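Farnesyl pyrophosphate synthase (Pseudomonas aeruginosa, PDB 3ZMB) probably catalyses the condensation of isopentenyl diphosphate with geranyl diphosphate to farnesyl diphosphate. Local coordinates at residues A[143-148]-A[183-188]. Residues are numbered along the deposited sequence; the frame is centred on the assembly and turned at random.
With 6H6 (3-(2-oxo-1,3-benzoxazol-3(2H)-yl)propanoic acid), chain D.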
# COMPACT_ATOMS: atom_id res chain seq x y z
N THR A 143 -9.07 -7.10 -1.52
CA THR A 143 -9.15 -7.00 -2.93
C THR A 143 -9.78 -5.69 -3.38
O THR A 143 -9.23 -4.96 -4.20
CB THR A 143 -9.92 -8.20 -3.51
OG1 THR A 143 -9.09 -9.35 -3.36
CG2 THR A 143 -10.23 -7.98 -4.99
N ARG A 144 -10.93 -5.37 -2.81
CA ARG A 144 -11.66 -4.20 -3.26
C ARG A 144 -10.89 -2.93 -2.92
O ARG A 144 -10.81 -2.02 -3.75
CB ARG A 144 -13.08 -4.17 -2.71
CG ARG A 144 -13.99 -5.21 -3.39
CD ARG A 144 -13.95 -5.02 -4.91
NE ARG A 144 -14.88 -5.86 -5.62
CZ ARG A 144 -15.84 -5.43 -6.44
NH1 ARG A 144 -16.04 -4.12 -6.69
NH2 ARG A 144 -16.62 -6.32 -7.03
N LEU A 145 -10.32 -2.85 -1.72
CA LEU A 145 -9.54 -1.65 -1.36
C LEU A 145 -8.29 -1.49 -2.25
O LEU A 145 -7.95 -0.38 -2.70
CB LEU A 145 -9.10 -1.67 0.09
CG LEU A 145 -8.57 -0.31 0.56
CD1 LEU A 145 -9.57 0.81 0.33
CD2 LEU A 145 -8.23 -0.33 2.01
N ALA A 146 -7.64 -2.60 -2.53
CA ALA A 146 -6.45 -2.55 -3.35
C ALA A 146 -6.76 -2.08 -4.71
O ALA A 146 -6.01 -1.25 -5.24
CB ALA A 146 -5.75 -3.92 -3.38
N ARG A 147 -7.80 -2.62 -5.32
CA ARG A 147 -8.16 -2.20 -6.66
C ARG A 147 -8.61 -0.72 -6.69
O ARG A 147 -8.26 0.04 -7.61
CB ARG A 147 -9.31 -3.03 -7.20
CG ARG A 147 -8.87 -4.41 -7.56
CD ARG A 147 -10.00 -5.28 -8.13
NE ARG A 147 -9.39 -6.62 -8.26
CZ ARG A 147 -10.00 -7.79 -8.50
NH1 ARG A 147 -11.31 -7.87 -8.66
NH2 ARG A 147 -9.25 -8.92 -8.57
N ALA A 148 -9.37 -0.33 -5.67
CA ALA A 148 -9.84 1.06 -5.59
C ALA A 148 -8.74 2.08 -5.29
O ALA A 148 -8.83 3.23 -5.66
CB ALA A 148 -10.93 1.19 -4.51
N GLY A 183 -14.22 8.77 -6.87
CA GLY A 183 -15.31 7.80 -6.86
C GLY A 183 -14.89 6.42 -6.39
O GLY A 183 -15.58 5.78 -5.63
N ALA A 184 -13.75 5.94 -6.85
CA ALA A 184 -13.37 4.57 -6.54
C ALA A 184 -13.29 4.35 -5.04
O ALA A 184 -13.75 3.27 -4.53
CB ALA A 184 -12.02 4.20 -7.20
N LEU A 185 -12.71 5.30 -4.33
CA LEU A 185 -12.52 5.10 -2.89
C LEU A 185 -13.83 5.31 -2.14
O LEU A 185 -14.06 4.64 -1.11
CB LEU A 185 -11.46 6.04 -2.35
CG LEU A 185 -11.00 5.85 -0.93
CD1 LEU A 185 -10.54 4.44 -0.60
CD2 LEU A 185 -9.96 6.85 -0.50
N ILE A 186 -14.63 6.28 -2.57
CA ILE A 186 -15.99 6.44 -2.03
C ILE A 186 -16.81 5.15 -2.15
O ILE A 186 -17.45 4.69 -1.18
CB ILE A 186 -16.68 7.65 -2.68
CG1 ILE A 186 -16.05 8.93 -2.09
CG2 ILE A 186 -18.20 7.65 -2.44
CD1 ILE A 186 -16.27 10.12 -2.92
N GLU A 187 -16.77 4.57 -3.33
CA GLU A 187 -17.44 3.31 -3.61
C GLU A 187 -16.88 2.15 -2.80
O GLU A 187 -17.62 1.27 -2.28
CB GLU A 187 -17.36 3.00 -5.10
CG GLU A 187 -18.21 3.99 -5.91
CD GLU A 187 -17.70 4.30 -7.32
OE1 GLU A 187 -17.34 3.32 -7.99
OE2 GLU A 187 -17.77 5.52 -7.76
N ALA A 188 -15.58 2.14 -2.62
CA ALA A 188 -14.99 1.07 -1.80
C ALA A 188 -15.37 1.23 -0.32
O ALA A 188 -15.39 0.25 0.41
CB ALA A 188 -13.49 1.09 -1.94
O 6H6 D . -13.03 14.47 1.22
N1 6H6 D . -16.88 15.23 0.69
O1 6H6 D . -17.69 16.37 2.52
C2 6H6 D . -17.82 15.53 1.61
O2 6H6 D . -18.96 14.75 1.41
C3 6H6 D . -18.67 13.99 0.31
C4 6H6 D . -19.41 13.04 -0.36
C5 6H6 D . -18.87 12.40 -1.45
C6 6H6 D . -17.59 12.73 -1.86
C7 6H6 D . -16.80 13.66 -1.20
C8 6H6 D . -17.36 14.28 -0.12
C9 6H6 D . -15.51 15.82 0.53
C10 6H6 D . -14.72 16.01 1.81
C11 6H6 D . -13.80 14.83 2.09
OXT 6H6 D . -13.85 14.35 3.22
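Helix segments 143-148 and 183-188 run nearly antiparallel, their axes 9.2 Å apart, and Ala148 lies against Ala184 where they meet. Small residues allow this close approach. Ala148 CB sits between Ala184 and Ala188, one turn apart on the facing helix. Ala148 CB lies 3.6 Å from Ala188 CB and 3.5 Å from Ala184 O. That oxygen accepts the helical bond from Ala188 N; the methyl group makes van der Waals contact with it. In return, Ala184 CB rests 3.7 Å from Ala148 O. Beside the alanines the two leucines meet through single methyl groups, Leu145 CD1 to Leu185 CD1 at 3.9 Å, with their side chains crossing at a slant. CG is anti to the backbone N in both (chi1 -167° and -172°), and chi2, near +55° in each, then turns CD1 to the other helix. Ile186 faces the bound benzoxazolone acid instead; Ile186 CD1 packs on its ring, 3.8 Å from ligand C5, and a still shorter distance to C6 is doubtful. The contact belongs to the all-helical polyprenyl synthetase fold and joins helix 135-149 to helix 171-196. Ile76 of helix 67-84 touches both leucines, while helix 107-126 covers Leu145 through Phe122 and Leu125.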